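Local coordinates for DNA/RNA-binding protein Alba (Thermoplasma volcanium, PDB 4Z9E), which probably binds double-stranded DNA tightly but without sequence specificity, binds RNA as well, and takes part in compacting the archaeal chromosome, at residues Lys12-Tyr17 with Ala48-His53; Leu19-Gln24 with Ile32-Arg37. One frame throughout, in Å; residues are numbered along the deposited sequence.

From strand 6-8 the chain passes through the turn at 12-13 into helix 14-25, and contact 1 begins here. The same helix then supplies residues 19-24 for contact 2, which closes first, after a short connection, when strand 31-37 runs back beside it. The chain next enters helix 41-55, whose residues 48-53 return to 12-17 and close the larger loop of contact 1, with contact 2 lying wholly within it. Contact 1 thus joins the two helices, whereas contact 2 fastens the first helix to the sheet. Their centres are about 8 Å apart, and they meet where T51 packs on V21 and A48 on I34.

Contact 1. Residues Lys12-Tyr17 with Ala48-His53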
ATOM      1  N   LYS A  12       8.948  15.439  -1.373  1.00 58.86           N
ATOM      2  CA  LYS A  12       8.464  16.442  -2.344  1.00 61.69           C
ATOM      3  C   LYS A  12       6.935  16.382  -2.589  1.00 61.77           C
ATOM      4  O   LYS A  12       6.294  15.371  -2.302  1.00 63.92           O
ATOM      5  CB  LYS A  12       9.189  16.266  -3.674  1.00 62.66           C
ATOM      6  CG  LYS A  12      10.682  16.510  -3.597  1.00 65.30           C
ATOM      7  CD  LYS A  12      11.326  16.253  -4.945  1.00 69.09           C
ATOM      8  CE  LYS A  12      12.831  16.455  -4.860  1.00 67.58           C
ATOM      9  NZ  LYS A  12      13.423  16.335  -6.216  1.00 76.04           N
ATOM     10  N   PRO A  13       6.334  17.476  -3.084  1.00 60.78           N
ATOM     11  CA  PRO A  13       4.916  17.377  -3.423  1.00 58.79           C
ATOM     12  C   PRO A  13       4.609  16.295  -4.447  1.00 54.56           C
ATOM     13  O   PRO A  13       5.400  16.036  -5.356  1.00 52.92           O
ATOM     14  CB  PRO A  13       4.608  18.772  -3.966  1.00 59.46           C
ATOM     15  CG  PRO A  13       5.444  19.648  -3.082  1.00 56.70           C
ATOM     16  CD  PRO A  13       6.753  18.890  -3.000  1.00 61.31           C
ATOM     17  N   THR A  14       3.456  15.668  -4.255  1.00 49.10           N
ATOM     18  CA  THR A  14       3.065  14.472  -4.969  1.00 49.63           C
ATOM     19  C   THR A  14       3.216  14.598  -6.495  1.00 49.83           C
ATOM     20  O   THR A  14       3.659  13.636  -7.172  1.00 46.42           O
ATOM     21  CB  THR A  14       1.620  14.106  -4.543  1.00 48.36           C
ATOM     22  OG1 THR A  14       1.632  13.865  -3.136  1.00 51.31           O
ATOM     23  CG2 THR A  14       1.104  12.854  -5.222  1.00 46.81           C
ATOM     24  N   MET A  15       2.878  15.777  -7.024  1.00 47.87           N
ATOM     25  CA  MET A  15       2.848  15.979  -8.467  1.00 47.61           C
ATOM     26  C   MET A  15       4.237  15.891  -9.092  1.00 49.02           C
ATOM     27  O   MET A  15       4.355  15.491 -10.241  1.00 50.64           O
ATOM     28  CB  MET A  15       2.166  17.282  -8.827  1.00 52.09           C
ATOM     29  CG  MET A  15       0.671  17.295  -8.503  1.00 63.18           C
ATOM     30  SD  MET A  15      -0.248  16.002  -9.350  1.00 68.77           S
ATOM     31  CE  MET A  15      -1.877  16.741  -9.425  1.00 70.05           C
ATOM     32  N   ASN A  16       5.282  16.227  -8.337  1.00 44.58           N
ATOM     33  CA  ASN A  16       6.656  15.962  -8.803  1.00 52.67           C
ATOM     34  C   ASN A  16       6.844  14.532  -9.225  1.00 50.01           C
ATOM     35  O   ASN A  16       7.421  14.250 -10.278  1.00 53.37           O
ATOM     36  CB  ASN A  16       7.705  16.303  -7.735  1.00 49.73           C
ATOM     37  CG  ASN A  16       7.828  17.773  -7.529  1.00 52.34           C
ATOM     38  OD1 ASN A  16       8.553  18.443  -8.264  1.00 56.55           O
ATOM     39  ND2 ASN A  16       7.055  18.306  -6.602  1.00 54.81           N
ATOM     40  N   TYR A  17       6.336  13.623  -8.399  1.00 49.76           N
ATOM     41  CA  TYR A  17       6.511  12.216  -8.668  1.00 48.56           C
ATOM     42  C   TYR A  17       5.629  11.778  -9.819  1.00 49.04           C
ATOM     43  O   TYR A  17       6.030  10.939 -10.620  1.00 47.97           O
ATOM     44  CB  TYR A  17       6.304  11.410  -7.397  1.00 48.23           C
ATOM     45  CG  TYR A  17       7.269  11.813  -6.292  1.00 48.46           C
ATOM     46  CD1 TYR A  17       8.640  11.549  -6.397  1.00 47.18           C
ATOM     47  CD2 TYR A  17       6.816  12.465  -5.149  1.00 48.86           C
ATOM     48  CE1 TYR A  17       9.528  11.937  -5.387  1.00 47.93           C
ATOM     49  CE2 TYR A  17       7.692  12.851  -4.132  1.00 49.34           C
ATOM     50  CZ  TYR A  17       9.037  12.580  -4.248  1.00 49.77           C
ATOM     51  OH  TYR A  17       9.875  12.959  -3.211  1.00 57.34           O
ATOM     52  N   ALA A  48       0.549   6.802  -8.028  1.00 45.36           N
ATOM     53  CA  ALA A  48       0.084   5.862  -9.051  1.00 49.09           C
ATOM     54  C   ALA A  48      -1.372   6.054  -9.407  1.00 50.27           C
ATOM     55  O   ALA A  48      -1.764   5.785 -10.532  1.00 54.05           O
ATOM     56  CB  ALA A  48       0.316   4.410  -8.626  1.00 46.00           C
ATOM     57  N   GLU A  49      -2.188   6.468  -8.454  1.00 47.51           N
ATOM     58  CA  GLU A  49      -3.608   6.595  -8.744  1.00 52.59           C
ATOM     59  C   GLU A  49      -3.920   7.872  -9.520  1.00 53.31           C
ATOM     60  O   GLU A  49      -4.743   7.870 -10.428  1.00 52.66           O
ATOM     61  CB  GLU A  49      -4.435   6.488  -7.473  1.00 52.12           C
ATOM     62  CG  GLU A  49      -4.590   5.051  -7.027  1.00 52.96           C
ATOM     63  CD  GLU A  49      -5.677   4.340  -7.814  1.00 57.81           C
ATOM     64  OE1 GLU A  49      -6.817   4.826  -7.786  1.00 59.76           O
ATOM     65  OE2 GLU A  49      -5.417   3.312  -8.477  1.00 61.96           O
ATOM     66  N   ILE A  50      -3.226   8.948  -9.189  1.00 50.20           N
ATOM     67  CA  ILE A  50      -3.386  10.192  -9.926  1.00 53.75           C
ATOM     68  C   ILE A  50      -2.938   9.989 -11.361  1.00 53.40           C
ATOM     69  O   ILE A  50      -3.613  10.405 -12.317  1.00 52.94           O
ATOM     70  CB  ILE A  50      -2.555  11.320  -9.290  1.00 49.66           C
ATOM     71  CG1 ILE A  50      -3.192  11.750  -7.990  1.00 50.41           C
ATOM     72  CG2 ILE A  50      -2.467  12.517 -10.208  1.00 49.44           C
ATOM     73  CD1 ILE A  50      -2.228  12.468  -7.079  1.00 47.36           C
ATOM     74  N   THR A  51      -1.800   9.328 -11.493  1.00 47.83           N
ATOM     75  CA  THR A  51      -1.221   9.073 -12.791  1.00 52.39           C
ATOM     76  C   THR A  51      -2.222   8.385 -13.710  1.00 51.96           C
ATOM     77  O   THR A  51      -2.414   8.794 -14.837  1.00 58.25           O
ATOM     78  CB  THR A  51       0.045   8.201 -12.667  1.00 51.21           C
ATOM     79  OG1 THR A  51       1.091   8.975 -12.084  1.00 54.55           O
ATOM     80  CG2 THR A  51       0.506   7.737 -14.010  1.00 48.53           C
ATOM     81  N   ARG A  52      -2.857   7.330 -13.239  1.00 57.20           N
ATOM     82  CA  ARG A  52      -3.746   6.570 -14.120  1.00 60.72           C
ATOM     83  C   ARG A  52      -5.158   7.156 -14.262  1.00 55.20           C
ATOM     84  O   ARG A  52      -5.935   6.716 -15.096  1.00 59.94           O
ATOM     85  CB  ARG A  52      -3.810   5.123 -13.677  1.00 58.48           C
ATOM     86  CG  ARG A  52      -4.457   4.958 -12.329  1.00 70.64           C
ATOM     87  CD  ARG A  52      -4.091   3.599 -11.769  1.00 77.99           C
ATOM     88  NE  ARG A  52      -4.801   2.559 -12.494  1.00 84.34           N
ATOM     89  CZ  ARG A  52      -6.009   2.117 -12.159  1.00 87.75           C
ATOM     90  NH1 ARG A  52      -6.639   2.618 -11.089  1.00 84.44           N
ATOM     91  NH2 ARG A  52      -6.578   1.164 -12.891  1.00 94.34           N
ATOM     92  N   HIS A  53      -5.476   8.152 -13.453  1.00 56.94           N
ATOM     93  CA  HIS A  53      -6.756   8.818 -13.563  1.00 68.38           C
ATOM     94  C   HIS A  53      -6.687  10.035 -14.441  1.00 70.71           C
ATOM     95  O   HIS A  53      -7.479  10.211 -15.351  1.00 79.41           O
ATOM     96  CB  HIS A  53      -7.291   9.150 -12.175  1.00 71.09           C
ATOM     97  CG  HIS A  53      -8.014   7.995 -11.525  1.00 78.42           C
ATOM     98  ND1 HIS A  53      -7.518   6.734 -11.528  1.00 81.24           N
ATOM     99  CD2 HIS A  53      -9.238   7.934 -10.868  1.00 80.41           C
ATOM    100  CE1 HIS A  53      -8.373   5.913 -10.902  1.00 77.45           C
ATOM    101  NE2 HIS A  53      -9.429   6.645 -10.498  1.00 92.39           N
TER
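T14 and M15, at the beginning of helix 14-25, bring their side chains up to I50, the one residue of 48-53 that they touch. The approach to them starts at K12, directly after K11, the predicted acetylation site, which is unmodified here. K12 N donates to Y17 OH over 3.2 Å, a bent bond with an angle of 139° at the hydrogen, while K12 O receives a bond from K43 NZ of the second helix. P13 then leads into the helix, and its carbonyl is gripped twice by N16: N16 N lies 3.0 Å from P13 O, and N16 ND2 reaches P13 O at 3.1 Å, both from the same face of the carbonyl. An asparagine is short enough to fold back in this way, and it keeps the oxygen almost in its own amide plane.

T14 points toward helix 41-55. Its OG1 stands beside the backbone N (chi1 -61°), which leaves the methyl CG2 to meet I50 CD1 at 3.8 Å, the closest approach between the segments; the two side chains cross obliquely. This is the helix-to-helix seam of the Alba fold, in which the two helices lie together on one face of the sheet. T14 also rests on K43 and V47. M15 is largely exposed, yet its flexible chain bends inward and sets SD alongside I50 CG2 at 4.2 Å. Branched I50 can therefore serve both neighbours, its CD1 arm going to the threonine and its CG2 methyl to the thioether, and it touches V18 besides. Y17 turns its ring toward V9 and V47. E49, just before I50, is buried and takes no part in the contact; its carboxylate is well satisfied: R52 NH1 forms a salt bridge with E49 OE2 at 3.0 Å, Y61 bonds to OE2, and T68 of the second subunit bonds to OE1.

Contact 2. Residues Leu19-Gln24 with Ile32-Arg37; sequences LAVVTQ and IIIKAR
L19 O, in the helix turn that carries V21 and Q24 against I32, is held by two donors of one residue. T23 OG1 reaches L19 O at 2.7 Å from above the carbonyl plane, 46° out of it, and T23 N makes the regular helical bond to L19 O at 2.8 Å. A threonine suits this outward-facing position, since its hydroxyl can turn back onto the helix's own backbone.

The side facing the strand is apolar. V21 is buried and its two methyls have different tasks. CG1 stands anti to the backbone N (chi1 167°) and meets T51 of helix 41-55; CG2 is thereby left for the sheet, where V21 CG2 touches I32 CG2 at 4.3 Å and I34 CD1 at 4.2 Å. I34 reaches this far because its outer arm is extended, and the same CD1 packs on A48. Beta-branched isoleucines suit the extended strand, and a valine in the helix is short enough to let the helix sit close to the sheet. About one turn after V21, Q24 sets its CB against the methylene of I32, with Q24 CB 4.3 Å from I32 CG1. Its chain also touches N5, and I7 of strand 6-8 lies against both V21 and I32.

I32 and I34 continue the sheet through backbone bonds to L87 and I85, whereas I33 and K35 bond to I7. The axes of 19-24 and 32-37 run nearly antiparallel, at 166° and 9.7 Å at closest approach, as expected when a helix links two parallel neighbouring strands: this is the beta-alpha-beta crossover that opens the Alba fold.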
ATOM      1  N   LEU A  19       4.896  13.641 -12.288  1.00 52.19           N
ATOM      2  CA  LEU A  19       5.627  14.179 -13.425  1.00 50.63           C
ATOM      3  C   LEU A  19       6.776  13.270 -13.847  1.00 54.01           C
ATOM      4  O   LEU A  19       6.941  12.981 -15.045  1.00 55.36           O
ATOM      5  CB  LEU A  19       6.137  15.587 -13.103  1.00 52.02           C
ATOM      6  CG  LEU A  19       6.772  16.404 -14.247  1.00 56.96           C
ATOM      7  CD1 LEU A  19       5.839  16.571 -15.447  1.00 52.13           C
ATOM      8  CD2 LEU A  19       7.217  17.756 -13.725  1.00 49.36           C
ATOM      9  N   ALA A  20       7.562  12.821 -12.867  1.00 49.55           N
ATOM     10  CA  ALA A  20       8.648  11.884 -13.108  1.00 46.39           C
ATOM     11  C   ALA A  20       8.175  10.626 -13.830  1.00 51.83           C
ATOM     12  O   ALA A  20       8.841  10.122 -14.735  1.00 54.53           O
ATOM     13  CB  ALA A  20       9.285  11.517 -11.786  1.00 50.02           C
ATOM     14  N   VAL A  21       7.003  10.134 -13.433  1.00 55.64           N
ATOM     15  CA  VAL A  21       6.390   8.951 -14.031  1.00 49.39           C
ATOM     16  C   VAL A  21       6.002   9.263 -15.473  1.00 54.42           C
ATOM     17  O   VAL A  21       6.344   8.509 -16.386  1.00 57.41           O
ATOM     18  CB  VAL A  21       5.151   8.494 -13.190  1.00 53.83           C
ATOM     19  CG1 VAL A  21       4.285   7.473 -13.910  1.00 51.80           C
ATOM     20  CG2 VAL A  21       5.580   7.943 -11.837  1.00 46.99           C
ATOM     21  N   VAL A  22       5.300  10.379 -15.687  1.00 59.80           N
ATOM     22  CA  VAL A  22       4.839  10.720 -17.038  1.00 58.05           C
ATOM     23  C   VAL A  22       6.027  10.957 -17.975  1.00 54.77           C
ATOM     24  O   VAL A  22       6.111  10.372 -19.045  1.00 58.67           O
ATOM     25  CB  VAL A  22       3.861  11.912 -17.048  1.00 58.38           C
ATOM     26  CG1 VAL A  22       3.593  12.362 -18.480  1.00 55.21           C
ATOM     27  CG2 VAL A  22       2.558  11.508 -16.372  1.00 61.27           C
ATOM     28  N   THR A  23       6.954  11.799 -17.551  1.00 56.24           N
ATOM     29  CA  THR A  23       8.195  12.013 -18.300  1.00 60.27           C
ATOM     30  C   THR A  23       8.789  10.724 -18.837  1.00 62.60           C
ATOM     31  O   THR A  23       9.114  10.619 -20.022  1.00 66.32           O
ATOM     32  CB  THR A  23       9.248  12.663 -17.404  1.00 58.73           C
ATOM     33  OG1 THR A  23       8.690  13.844 -16.842  1.00 63.06           O
ATOM     34  CG2 THR A  23      10.500  13.041 -18.200  1.00 58.95           C
ATOM     35  N   GLN A  24       8.924   9.740 -17.957  1.00 63.99           N
ATOM     36  CA  GLN A  24       9.590   8.510 -18.320  1.00 64.58           C
ATOM     37  C   GLN A  24       8.797   7.630 -19.261  1.00 64.44           C
ATOM     38  O   GLN A  24       9.390   6.962 -20.097  1.00 68.91           O
ATOM     39  CB  GLN A  24      10.091   7.788 -17.075  1.00 68.77           C
ATOM     40  CG  GLN A  24      11.227   8.593 -16.443  1.00 78.51           C
ATOM     41  CD  GLN A  24      11.828   7.953 -15.218  1.00 84.78           C
ATOM     42  OE1 GLN A  24      11.691   6.746 -14.999  1.00 89.52           O
ATOM     43  NE2 GLN A  24      12.508   8.764 -14.406  1.00 82.60           N
ATOM     44  N   ILE A  32       7.458   1.217 -15.324  1.00 67.46           N
ATOM     45  CA  ILE A  32       7.932   2.116 -14.276  1.00 63.01           C
ATOM     46  C   ILE A  32       7.667   1.500 -12.899  1.00 62.82           C
ATOM     47  O   ILE A  32       6.619   0.875 -12.678  1.00 54.82           O
ATOM     48  CB  ILE A  32       7.317   3.520 -14.397  1.00 67.92           C
ATOM     49  CG1 ILE A  32       8.032   4.310 -15.490  1.00 75.22           C
ATOM     50  CG2 ILE A  32       7.435   4.316 -13.103  1.00 62.73           C
ATOM     51  CD1 ILE A  32       7.451   4.086 -16.869  1.00 79.85           C
ATOM     52  N   ILE A  33       8.656   1.653 -12.013  1.00 57.48           N
ATOM     53  CA  ILE A  33       8.606   1.182 -10.649  1.00 55.65           C
ATOM     54  C   ILE A  33       8.501   2.364  -9.699  1.00 56.79           C
ATOM     55  O   ILE A  33       9.380   3.228  -9.661  1.00 58.07           O
ATOM     56  CB  ILE A  33       9.918   0.467 -10.258  1.00 64.69           C
ATOM     57  CG1 ILE A  33      10.286  -0.663 -11.243  1.00 68.30           C
ATOM     58  CG2 ILE A  33       9.877   0.035  -8.792  1.00 67.91           C
ATOM     59  CD1 ILE A  33       9.547  -1.972 -11.051  1.00 68.73           C
ATOM     60  N   ILE A  34       7.457   2.373  -8.888  1.00 53.78           N
ATOM     61  CA  ILE A  34       7.357   3.347  -7.820  1.00 53.79           C
ATOM     62  C   ILE A  34       7.628   2.631  -6.495  1.00 55.11           C
ATOM     63  O   ILE A  34       7.050   1.571  -6.227  1.00 57.91           O
ATOM     64  CB  ILE A  34       5.952   3.977  -7.796  1.00 54.68           C
ATOM     65  CG1 ILE A  34       5.649   4.631  -9.147  1.00 55.21           C
ATOM     66  CG2 ILE A  34       5.831   4.963  -6.647  1.00 52.71           C
ATOM     67  CD1 ILE A  34       4.171   4.729  -9.466  1.00 55.67           C
ATOM     68  N   LYS A  35       8.473   3.225  -5.662  1.00 52.10           N
ATOM     69  CA  LYS A  35       8.931   2.602  -4.424  1.00 52.07           C
ATOM     70  C   LYS A  35       8.843   3.582  -3.265  1.00 49.21           C
ATOM     71  O   LYS A  35       9.241   4.724  -3.401  1.00 51.73           O
ATOM     72  CB  LYS A  35      10.378   2.105  -4.592  1.00 58.39           C
ATOM     73  CG  LYS A  35      10.952   1.367  -3.388  1.00 74.64           C
ATOM     74  CD  LYS A  35      10.669  -0.143  -3.404  1.00 84.38           C
ATOM     75  CE  LYS A  35      10.389  -0.706  -2.002  1.00 75.77           C
ATOM     76  NZ  LYS A  35      11.333  -0.231  -0.943  1.00 79.77           N
ATOM     77  N   ALA A  36       8.317   3.133  -2.125  1.00 48.23           N
ATOM     78  CA  ALA A  36       8.245   3.952  -0.925  1.00 43.98           C
ATOM     79  C   ALA A  36       8.292   3.104   0.352  1.00 46.21           C
ATOM     80  O   ALA A  36       7.984   1.916   0.319  1.00 45.59           O
ATOM     81  CB  ALA A  36       6.965   4.787  -0.937  1.00 46.44           C
ATOM     82  N   ARG A  37       8.613   3.744   1.476  1.00 44.44           N
ATOM     83  CA  ARG A  37       8.752   3.102   2.770  1.00 47.15           C
ATOM     84  C   ARG A  37       8.004   3.897   3.833  1.00 44.28           C
ATOM     85  O   ARG A  37       7.940   5.131   3.775  1.00 39.46           O
ATOM     86  CB  ARG A  37      10.225   3.087   3.206  1.00 52.92           C
ATOM     87  CG  ARG A  37      11.215   2.408   2.288  1.00 60.89           C
ATOM     88  CD  ARG A  37      12.434   2.060   3.126  1.00 72.15           C
ATOM     89  NE  ARG A  37      13.694   2.403   2.486  1.00 77.75           N
ATOM     90  CZ  ARG A  37      14.195   3.637   2.432  1.00 86.55           C
ATOM     91  NH1 ARG A  37      13.531   4.656   2.967  1.00 83.20           N
ATOM     92  NH2 ARG A  37      15.364   3.857   1.833  1.00 88.48           N
TER